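Putative lipoprotein (Bacteroides fragilis, PDB 3NQI) is of unknown function but is classed as a putative lipoprotein and may bind lipid. Local coordinates at residues V128-N134 with R184-S190; T149-V153 with F191-E195; A180-R184 with N225-E229. All coordinates share one frame; numbering follows the deposited sequence. Where two conformers were deposited one is given.

In the fold
From the N terminus, the chain first enters contact 1 on strand 123-132. It then enters contact 2 on strand 148-155 and contact 3 at the end of helix 178-183. Contact 1 closes next, where residues 184-190 lead into and begin strand 186-195, pairing two neighbouring strands. Contact 2 closes on the rest of that strand and joins two strands flanking strand 78-87. Contact 3 closes last and joins the helix end to the loop between strands 214-221 and 234-241. Each pair of contacts crosses along the sequence. Contacts 1 and 2 touch through Val-128 and Phe-150. Contacts 1 and 3 share Arg-184 and are linked by Arg-131 NE and Asn-226 OD1. Contact 2 does not touch contact 3.

Contact 1 (V128-N134 with R184-S190); sequences VLYRVKN and RATRTSS
Tyr-130 and Thr-188 face each other as a hydrogen-bonded antiparallel pair on neighbouring strands. The two backbone bonds between them are matched at the Val-128/Ser-190 and Val-132/Thr-186 pairs. With chi1 of Tyr-130 at 65°, CG is flanked by both the backbone N and C, and the ring leans from CB toward Thr-188 and Ser-190. Its CD1 lies 3.7 Å from Thr-188 O. CE1 comes next, 3.4 Å from Ser-190 OG at the ring edge. CZ meets Thr-188 CG2 at 3.8 Å. The tip OH hydrogen-bonds Ser-190 OG at 3.0 Å. Thr-188 CB sits over the ring face as a CH-pi contact, 4.2 Å from the centroid. Thr-188 was modelled in two conformers, so its CB and CG2 contacts hold for the one described and are less certain. Phe-150 adds an edge-to-face contact from strand 148-155. On the opposite sheet face, Leu-129 CD1 rests on Arg-187 CG at 3.8 Å. Before the strand, Arg-184 CG packs 3.6 Å from Lys-133 N, and its guanidinium forms salt bridges with Glu-144 and Asp-176. The buried tyrosine hydroxyl thus has a polar partner in Ser-190 OG, either one donating, which ties the ring to the neighbouring strand.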
loop_
_atom_site.group_PDB
_atom_site.type_symbol
_atom_site.label_atom_id
_atom_site.label_comp_id
_atom_site.label_asym_id
_atom_site.label_seq_id
_atom_site.Cartn_x
_atom_site.Cartn_y
_atom_site.Cartn_z
ATOM N N VAL A 128 -1.381 -6.259 1.610
ATOM C CA VAL A 128 -1.296 -7.317 0.653
ATOM C C VAL A 128 -0.823 -8.648 1.325
ATOM O O VAL A 128 0.167 -8.660 2.064
ATOM C CB VAL A 128 -0.392 -6.950 -0.574
ATOM C CG1 VAL A 128 -0.666 -7.972 -1.649
ATOM C CG2 VAL A 128 -0.732 -5.566 -1.062
ATOM N N LEU A 129 -1.594 -9.722 1.130
ATOM C CA LEU A 129 -1.211 -11.121 1.490
ATOM C C LEU A 129 -0.860 -11.814 0.157
ATOM O O LEU A 129 -1.671 -11.901 -0.775
ATOM C CB LEU A 129 -2.309 -11.821 2.277
ATOM C CG LEU A 129 -2.065 -13.058 3.168
ATOM C CD1 LEU A 129 -1.052 -12.788 4.262
ATOM C CD2 LEU A 129 -3.388 -13.489 3.780
ATOM N N TYR A 130 0.389 -12.235 0.045
ATOM C CA TYR A 130 0.876 -12.772 -1.200
ATOM C C TYR A 130 1.941 -13.867 -1.028
ATOM O O TYR A 130 2.331 -14.186 0.076
ATOM C CB TYR A 130 1.352 -11.633 -2.059
ATOM C CG TYR A 130 2.533 -10.834 -1.570
ATOM C CD1 TYR A 130 2.410 -9.901 -0.560
ATOM C CD2 TYR A 130 3.786 -10.977 -2.159
ATOM C CE1 TYR A 130 3.523 -9.173 -0.068
ATOM C CE2 TYR A 130 4.895 -10.229 -1.710
ATOM C CZ TYR A 130 4.752 -9.319 -0.688
ATOM O OH TYR A 130 5.818 -8.604 -0.262
ATOM N N ARG A 131 2.388 -14.457 -2.126
ATOM C CA ARG A 131 3.276 -15.615 -2.058
ATOM C C ARG A 131 4.640 -15.275 -2.608
ATOM O O ARG A 131 4.737 -14.746 -3.705
ATOM C CB ARG A 131 2.684 -16.776 -2.874
ATOM C CG ARG A 131 1.470 -17.457 -2.212
ATOM C CD ARG A 131 0.656 -18.310 -3.204
ATOM N NE ARG A 131 -0.191 -17.413 -3.951
ATOM C CZ ARG A 131 -1.503 -17.275 -3.803
ATOM N NH1 ARG A 131 -2.200 -18.064 -2.982
ATOM N NH2 ARG A 131 -2.112 -16.329 -4.520
ATOM N N VAL A 132 5.692 -15.591 -1.856
ATOM C CA VAL A 132 7.059 -15.398 -2.310
ATOM C C VAL A 132 7.843 -16.718 -2.439
ATOM O O VAL A 132 7.408 -17.793 -1.989
ATOM C CB VAL A 132 7.801 -14.394 -1.388
ATOM C CG1 VAL A 132 7.063 -12.991 -1.419
ATOM C CG2 VAL A 132 7.922 -14.899 0.047
ATOM N N LYS A 133 9.019 -16.628 -3.066
ATOM C CA LYS A 133 9.925 -17.759 -3.153
ATOM C C LYS A 133 10.536 -18.000 -1.775
ATOM O O LYS A 133 10.806 -17.065 -1.053
ATOM C CB LYS A 133 11.017 -17.452 -4.157
ATOM C CG LYS A 133 12.044 -18.556 -4.375
ATOM C CD LYS A 133 13.024 -18.138 -5.479
ATOM C CE LYS A 133 14.028 -19.236 -5.778
ATOM N NZ LYS A 133 14.956 -18.760 -6.814
ATOM N N ASN A 134 10.743 -19.264 -1.437
ATOM C CA ASN A 134 11.347 -19.635 -0.185
ATOM C C ASN A 134 12.869 -19.454 -0.289
ATOM O O ASN A 134 13.566 -20.309 -0.816
ATOM C CB ASN A 134 10.952 -21.087 0.159
ATOM C CG ASN A 134 11.514 -21.559 1.502
ATOM O OD1 ASN A 134 12.187 -20.811 2.226
ATOM N ND2 ASN A 134 11.240 -22.822 1.835
ATOM N N ARG A 184 5.754 -20.147 -6.451
ATOM C CA ARG A 184 5.880 -19.437 -5.198
ATOM C C ARG A 184 4.745 -19.805 -4.258
ATOM O O ARG A 184 3.574 -19.777 -4.645
ATOM C CB ARG A 184 5.935 -17.916 -5.429
ATOM C CG ARG A 184 7.233 -17.473 -6.046
ATOM C CD ARG A 184 7.166 -16.018 -6.380
ATOM N NE ARG A 184 8.489 -15.427 -6.474
ATOM C CZ ARG A 184 9.271 -15.531 -7.535
ATOM N NH1 ARG A 184 8.907 -16.258 -8.603
ATOM N NH2 ARG A 184 10.488 -14.985 -7.519
ATOM N N ALA A 185 5.110 -20.153 -3.035
ATOM C CA ALA A 185 4.163 -20.668 -2.025
ATOM C C ALA A 185 4.401 -20.171 -0.611
ATOM O O ALA A 185 3.676 -20.585 0.325
ATOM C CB ALA A 185 4.128 -22.273 -2.035
ATOM N N THR A 186 5.346 -19.259 -0.414
ATOM C CA THR A 186 5.656 -18.793 0.938
ATOM C C THR A 186 4.804 -17.561 1.284
ATOM O O THR A 186 4.942 -16.525 0.682
ATOM C CB THR A 186 7.152 -18.520 1.091
ATOM O OG1 THR A 186 7.870 -19.699 0.697
ATOM C CG2 THR A 186 7.527 -18.096 2.584
ATOM N N ARG A 187 3.936 -17.693 2.280
ATOM C CA ARG A 187 3.037 -16.614 2.626
ATOM C C ARG A 187 3.789 -15.427 3.240
ATOM O O ARG A 187 4.642 -15.614 4.112
ATOM C CB ARG A 187 1.953 -17.087 3.598
ATOM C CG ARG A 187 0.893 -16.023 3.857
ATOM C CD ARG A 187 -0.176 -16.551 4.795
ATOM N NE ARG A 187 0.385 -16.847 6.092
ATOM C CZ ARG A 187 -0.105 -17.717 6.976
ATOM N NH1 ARG A 187 -1.172 -18.456 6.720
ATOM N NH2 ARG A 187 0.519 -17.880 8.131
ATOM N N THR A 188 3.475 -14.228 2.744
ATOM C CA THR A 188 4.074 -12.950 3.151
ATOM C C THR A 188 2.973 -11.906 3.259
ATOM O O THR A 188 2.040 -11.945 2.450
ATOM C CB THR A 188 5.036 -12.455 2.062
ATOM O OG1 THR A 188 5.971 -13.486 1.799
ATOM C CG2 THR A 188 5.785 -11.158 2.458
ATOM N N SER A 189 3.101 -10.960 4.193
ATOM C CA SER A 189 2.171 -9.841 4.285
ATOM C C SER A 189 2.977 -8.536 4.209
ATOM O O SER A 189 4.134 -8.458 4.683
ATOM C CB SER A 189 1.365 -9.964 5.577
ATOM O OG SER A 189 2.253 -10.031 6.651
ATOM N N SER A 190 2.422 -7.545 3.532
ATOM C CA SER A 190 3.010 -6.210 3.468
ATOM C C SER A 190 1.932 -5.147 3.343
ATOM O O SER A 190 0.916 -5.365 2.677
ATOM C CB SER A 190 3.911 -6.056 2.241
ATOM O OG SER A 190 4.913 -7.049 2.127
#

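Contact 2 (T149-V153 with F191-E195); sequences TFTLV and FKAYE
Tyr-194 reaches across to strand 148-155 with its hydroxyl. OH donates a hydrogen bond to Phe-150 O at 2.6 Å. The donor does not use a lone pair in the carbonyl plane; it comes from above, 59° out of that plane. The acceptor itself lies at the edge of the tyrosine ring, near the ring plane. The same OH is 3.3 Å from Phe-150 CB, so it is packed against the residue whose carbonyl it holds.

One face of the Tyr-194 ring is covered by Leu-152. The methyl CD1 sits over the ring centre, 3.7 Å from the centroid, as a CH-pi contact. CG of Leu-152 is 3.8 Å from Tyr-194 CE2. The leucine side chain crosses the tyrosine at about a right angle. The hydrogen bond anchors the tip of Tyr-194, while the methyl over its face hinders the ring from turning.

Two residues before Tyr-194, Lys-192 meets the Phe-150 ring with its aliphatic chain. Its CE is 3.8 Å from Phe-150 CD2. The bend at chi2 (-77°) turns CD and CE back toward Phe-150 CD2; Lys-192 CG is already 4.0 Å from it.

The segments 149-153 and 191-195 run in roughly the same direction, their axes 34° apart in angle and 8.9 Å apart at closest approach. They are not direct partners here. Strand 78-87 pairs in parallel with each of their strands, so contact 2 joins two neighbours of one strand through their side chains.

A second shell positions these groups. Leu-152 makes backbone hydrogen bonds with Thr-83 and Ile-85 of strand 78-87, and Tyr-194 leans on Ala-82 of the same strand. Tyr-172 stacks on Phe-150. Leu-168 and Leu-170 of strand 165-174 pack against Leu-152, as does Leu-126 of strand 123-132.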
loop_
_atom_site.group_PDB
_atom_site.type_symbol
_atom_site.label_atom_id
_atom_site.label_comp_id
_atom_site.label_asym_id
_atom_site.label_seq_id
_atom_site.Cartn_x
_atom_site.Cartn_y
_atom_site.Cartn_z
ATOM N N THR A 149 5.861 -5.978 -7.490
ATOM C CA THR A 149 5.389 -4.589 -7.589
ATOM C C THR A 149 3.888 -4.577 -7.689
ATOM O O THR A 149 3.289 -5.367 -8.462
ATOM C CB THR A 149 6.029 -3.817 -8.765
ATOM O OG1 THR A 149 5.718 -4.454 -9.967
ATOM C CG2 THR A 149 7.584 -3.682 -8.622
ATOM N N PHE A 150 3.290 -3.726 -6.857
ATOM C CA PHE A 150 1.861 -3.583 -6.720
ATOM C C PHE A 150 1.526 -2.161 -7.148
ATOM O O PHE A 150 1.723 -1.191 -6.366
ATOM C CB PHE A 150 1.434 -3.829 -5.259
ATOM C CG PHE A 150 1.857 -5.157 -4.729
ATOM C CD1 PHE A 150 1.068 -6.270 -4.963
ATOM C CD2 PHE A 150 3.086 -5.296 -4.073
ATOM C CE1 PHE A 150 1.467 -7.516 -4.494
ATOM C CE2 PHE A 150 3.487 -6.516 -3.561
ATOM C CZ PHE A 150 2.670 -7.640 -3.765
ATOM N N THR A 151 1.060 -2.023 -8.383
ATOM C CA THR A 151 0.765 -0.714 -8.943
ATOM C C THR A 151 -0.722 -0.487 -9.051
ATOM O O THR A 151 -1.441 -1.353 -9.627
ATOM C CB THR A 151 1.368 -0.629 -10.338
ATOM O OG1 THR A 151 2.755 -0.814 -10.223
ATOM C CG2 THR A 151 1.095 0.737 -11.037
ATOM N N LEU A 152 -1.209 0.642 -8.522
ATOM C CA LEU A 152 -2.634 1.018 -8.731
ATOM C C LEU A 152 -2.765 1.840 -9.988
ATOM O O LEU A 152 -2.045 2.857 -10.158
ATOM C CB LEU A 152 -3.237 1.768 -7.576
ATOM C CG LEU A 152 -3.526 0.950 -6.356
ATOM C CD1 LEU A 152 -4.058 1.936 -5.283
ATOM C CD2 LEU A 152 -4.554 -0.237 -6.671
ATOM N N VAL A 153 -3.695 1.431 -10.859
ATOM C CA VAL A 153 -3.910 2.118 -12.132
ATOM C C VAL A 153 -5.359 2.641 -12.212
ATOM O O VAL A 153 -6.333 1.907 -11.984
ATOM C CB VAL A 153 -3.545 1.208 -13.345
ATOM C CG1 VAL A 153 -3.577 1.990 -14.733
ATOM C CG2 VAL A 153 -2.150 0.515 -13.138
ATOM N N PHE A 191 2.168 -3.972 3.908
ATOM C CA PHE A 191 1.342 -2.814 3.564
ATOM C C PHE A 191 1.974 -2.072 2.391
ATOM O O PHE A 191 3.203 -2.005 2.321
ATOM C CB PHE A 191 1.233 -1.877 4.669
ATOM C CG PHE A 191 0.392 -2.374 5.782
ATOM C CD1 PHE A 191 -0.970 -2.411 5.662
ATOM C CD2 PHE A 191 0.969 -2.756 6.953
ATOM C CE1 PHE A 191 -1.760 -2.853 6.736
ATOM C CE2 PHE A 191 0.201 -3.215 7.997
ATOM C CZ PHE A 191 -1.166 -3.233 7.885
ATOM N N LYS A 192 1.136 -1.558 1.485
ATOM C CA LYS A 192 1.604 -0.704 0.358
ATOM C C LYS A 192 0.783 0.584 0.414
ATOM O O LYS A 192 -0.452 0.554 0.436
ATOM C CB LYS A 192 1.405 -1.429 -0.965
ATOM C CG LYS A 192 2.245 -2.714 -1.078
ATOM C CD LYS A 192 3.731 -2.317 -1.401
ATOM C CE LYS A 192 4.685 -3.407 -1.208
ATOM N NZ LYS A 192 6.043 -2.789 -1.325
ATOM N N ALA A 193 1.484 1.708 0.490
ATOM C CA ALA A 193 0.860 3.017 0.590
ATOM C C ALA A 193 0.992 3.786 -0.736
ATOM O O ALA A 193 2.069 3.786 -1.383
ATOM C CB ALA A 193 1.473 3.821 1.762
ATOM N N TYR A 194 -0.116 4.428 -1.131
ATOM C CA TYR A 194 -0.289 5.090 -2.434
ATOM C C TYR A 194 -0.708 6.533 -2.283
ATOM O O TYR A 194 -1.802 6.846 -1.772
ATOM C CB TYR A 194 -1.358 4.405 -3.305
ATOM C CG TYR A 194 -1.030 2.972 -3.595
ATOM C CD1 TYR A 194 -1.341 1.967 -2.693
ATOM C CD2 TYR A 194 -0.351 2.635 -4.718
ATOM C CE1 TYR A 194 -0.969 0.649 -2.923
ATOM C CE2 TYR A 194 0.001 1.303 -4.995
ATOM C CZ TYR A 194 -0.296 0.335 -4.123
ATOM O OH TYR A 194 0.100 -0.957 -4.389
ATOM N N GLU A 195 0.152 7.421 -2.778
ATOM C CA GLU A 195 -0.218 8.837 -2.859
ATOM C C GLU A 195 -1.107 9.015 -4.085
ATOM O O GLU A 195 -0.666 8.826 -5.217
ATOM C CB GLU A 195 1.066 9.727 -2.971
ATOM C CG GLU A 195 0.929 11.122 -2.370
ATOM C CD GLU A 195 -0.036 12.043 -3.129
ATOM O OE1 GLU A 195 -0.237 11.851 -4.351
ATOM O OE2 GLU A 195 -0.537 13.004 -2.529
#

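Contact 3 (A180-R184 with N225-E229); sequences AIAER and NNKLE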
loop_
_atom_site.group_PDB
_atom_site.type_symbol
_atom_site.label_atom_id
_atom_site.label_comp_id
_atom_site.label_asym_id
_atom_site.label_seq_id
_atom_site.Cartn_x
_atom_site.Cartn_y
_atom_site.Cartn_z
ATOM N N ALA A 180 8.446 -20.018 -12.554
ATOM C CA ALA A 180 8.914 -19.666 -11.200
ATOM C C ALA A 180 7.879 -18.866 -10.423
ATOM O O ALA A 180 7.776 -18.975 -9.194
ATOM C CB ALA A 180 10.255 -18.912 -11.231
ATOM N N ILE A 181 7.116 -18.027 -11.121
ATOM C CA ILE A 181 5.997 -17.343 -10.462
ATOM C C ILE A 181 5.008 -18.357 -9.918
ATOM O O ILE A 181 4.667 -18.320 -8.707
ATOM C CB ILE A 181 5.335 -16.319 -11.378
ATOM C CG1 ILE A 181 6.341 -15.231 -11.768
ATOM C CG2 ILE A 181 4.071 -15.695 -10.689
ATOM C CD1 ILE A 181 5.824 -14.298 -12.883
ATOM N N ALA A 182 4.607 -19.291 -10.777
ATOM C CA ALA A 182 3.624 -20.334 -10.421
ATOM C C ALA A 182 4.017 -21.159 -9.185
ATOM O O ALA A 182 3.132 -21.526 -8.402
ATOM C CB ALA A 182 3.347 -21.262 -11.625
ATOM N N GLU A 183 5.315 -21.380 -8.962
ATOM C CA GLU A 183 5.785 -22.192 -7.850
ATOM C C GLU A 183 5.813 -21.487 -6.485
ATOM O O GLU A 183 5.903 -22.149 -5.458
ATOM C CB GLU A 183 7.184 -22.732 -8.165
ATOM N N ARG A 184 5.754 -20.147 -6.451
ATOM C CA ARG A 184 5.880 -19.437 -5.198
ATOM C C ARG A 184 4.745 -19.805 -4.258
ATOM O O ARG A 184 3.574 -19.777 -4.645
ATOM C CB ARG A 184 5.935 -17.916 -5.429
ATOM C CG ARG A 184 7.233 -17.473 -6.046
ATOM C CD ARG A 184 7.166 -16.018 -6.380
ATOM N NE ARG A 184 8.489 -15.427 -6.474
ATOM C CZ ARG A 184 9.271 -15.531 -7.535
ATOM N NH1 ARG A 184 8.907 -16.258 -8.603
ATOM N NH2 ARG A 184 10.488 -14.985 -7.519
ATOM N N ASN A 225 -3.428 -21.103 -4.913
ATOM C CA ASN A 225 -2.107 -21.238 -5.551
ATOM C C ASN A 225 -1.722 -19.938 -6.213
ATOM O O ASN A 225 -2.496 -18.998 -6.227
ATOM C CB ASN A 225 -2.120 -22.407 -6.556
ATOM C CG ASN A 225 -3.184 -22.253 -7.636
ATOM O OD1 ASN A 225 -3.128 -21.348 -8.447
ATOM N ND2 ASN A 225 -4.135 -23.174 -7.674
ATOM N N ASN A 226 -0.531 -19.882 -6.777
ATOM C CA ASN A 226 -0.050 -18.676 -7.364
ATOM C C ASN A 226 -0.162 -18.620 -8.862
ATOM O O ASN A 226 0.587 -17.907 -9.510
ATOM C CB ASN A 226 1.413 -18.486 -6.959
ATOM C CG ASN A 226 1.745 -17.016 -6.776
ATOM O OD1 ASN A 226 0.971 -16.299 -6.154
ATOM N ND2 ASN A 226 2.878 -16.564 -7.324
ATOM N N LYS A 227 -1.116 -19.358 -9.429
ATOM C CA LYS A 227 -1.279 -19.379 -10.879
ATOM C C LYS A 227 -2.374 -18.394 -11.305
ATOM O O LYS A 227 -3.549 -18.540 -10.920
ATOM C CB LYS A 227 -1.620 -20.790 -11.319
ATOM C CG LYS A 227 -0.451 -21.800 -11.163
ATOM C CD LYS A 227 -0.870 -23.248 -11.497
ATOM C CE LYS A 227 -1.881 -23.799 -10.492
ATOM N NZ LYS A 227 -2.085 -25.260 -10.624
ATOM N N LEU A 228 -2.007 -17.377 -12.092
ATOM C CA LEU A 228 -2.982 -16.349 -12.486
ATOM C C LEU A 228 -4.141 -16.965 -13.299
ATOM O O LEU A 228 -5.318 -16.692 -13.024
ATOM C CB LEU A 228 -2.312 -15.255 -13.341
ATOM C CG LEU A 228 -3.155 -14.048 -13.720
ATOM C CD1 LEU A 228 -3.641 -13.317 -12.449
ATOM C CD2 LEU A 228 -2.377 -13.082 -14.607
ATOM N N GLU A 229 -3.794 -17.784 -14.287
ATOM C CA GLU A 229 -4.777 -18.438 -15.193
ATOM C C GLU A 229 -5.451 -19.682 -14.624
ATOM O O GLU A 229 -6.024 -20.449 -15.357
ATOM C CB GLU A 229 -4.141 -18.804 -16.540
ATOM C CG GLU A 229 -3.534 -17.626 -17.309
ATOM C CD GLU A 229 -4.518 -16.465 -17.497
ATOM O OE1 GLU A 229 -5.696 -16.700 -17.901
ATOM O OE2 GLU A 229 -4.111 -15.306 -17.231
HETATM O O HOH W 1 1.396 -22.014 -6.522
#
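Asn-226 fills the tight side of this contact by pointing its amide at the last turn of helix 178-183. ND2 donates to Ile-181 O at 2.9 Å, with a nearly straight N-H...O angle of 177°. Chi1 of Asn-226 is -145°, away from the usual staggered values, and this conformation lays ND2 against that oxygen. The acceptor lies in the amide plane of Asn-226, but the donor stands 47° above the carbonyl plane of Ile-181. The backbone N of Arg-184 reaches Ile-181 O from the opposite face, at 3.1 Å. Two donors thus grip one carbonyl. Close packing surrounds the amide: Asn-226 CB is 3.4 Å from Arg-184 O, and Ile-181 CG2 is 3.7 Å from ND2. The other end of the amide, OD1, accepts from Arg-131 NE, so both ends are held.

The other side is looser. One water bridges the backbones, donating to Ala-182 O at 2.6 Å and accepting from Asn-226 N at 2.9 Å. Ala-182 CB touches CG of the exposed Lys-227 at 3.9 Å. An Asx turn shapes the loop here, as Asn-225 OD1 accepts from Lys-227 N.

This joins the helix end to the loop between strands 214-221 and 234-241. The chemistry implies a polar joint: the buried amide adds a second donor to a helix carbonyl and takes one N-H of Arg-131, and a single water links Ala-182 O and Asn-226 N, which do not bond directly.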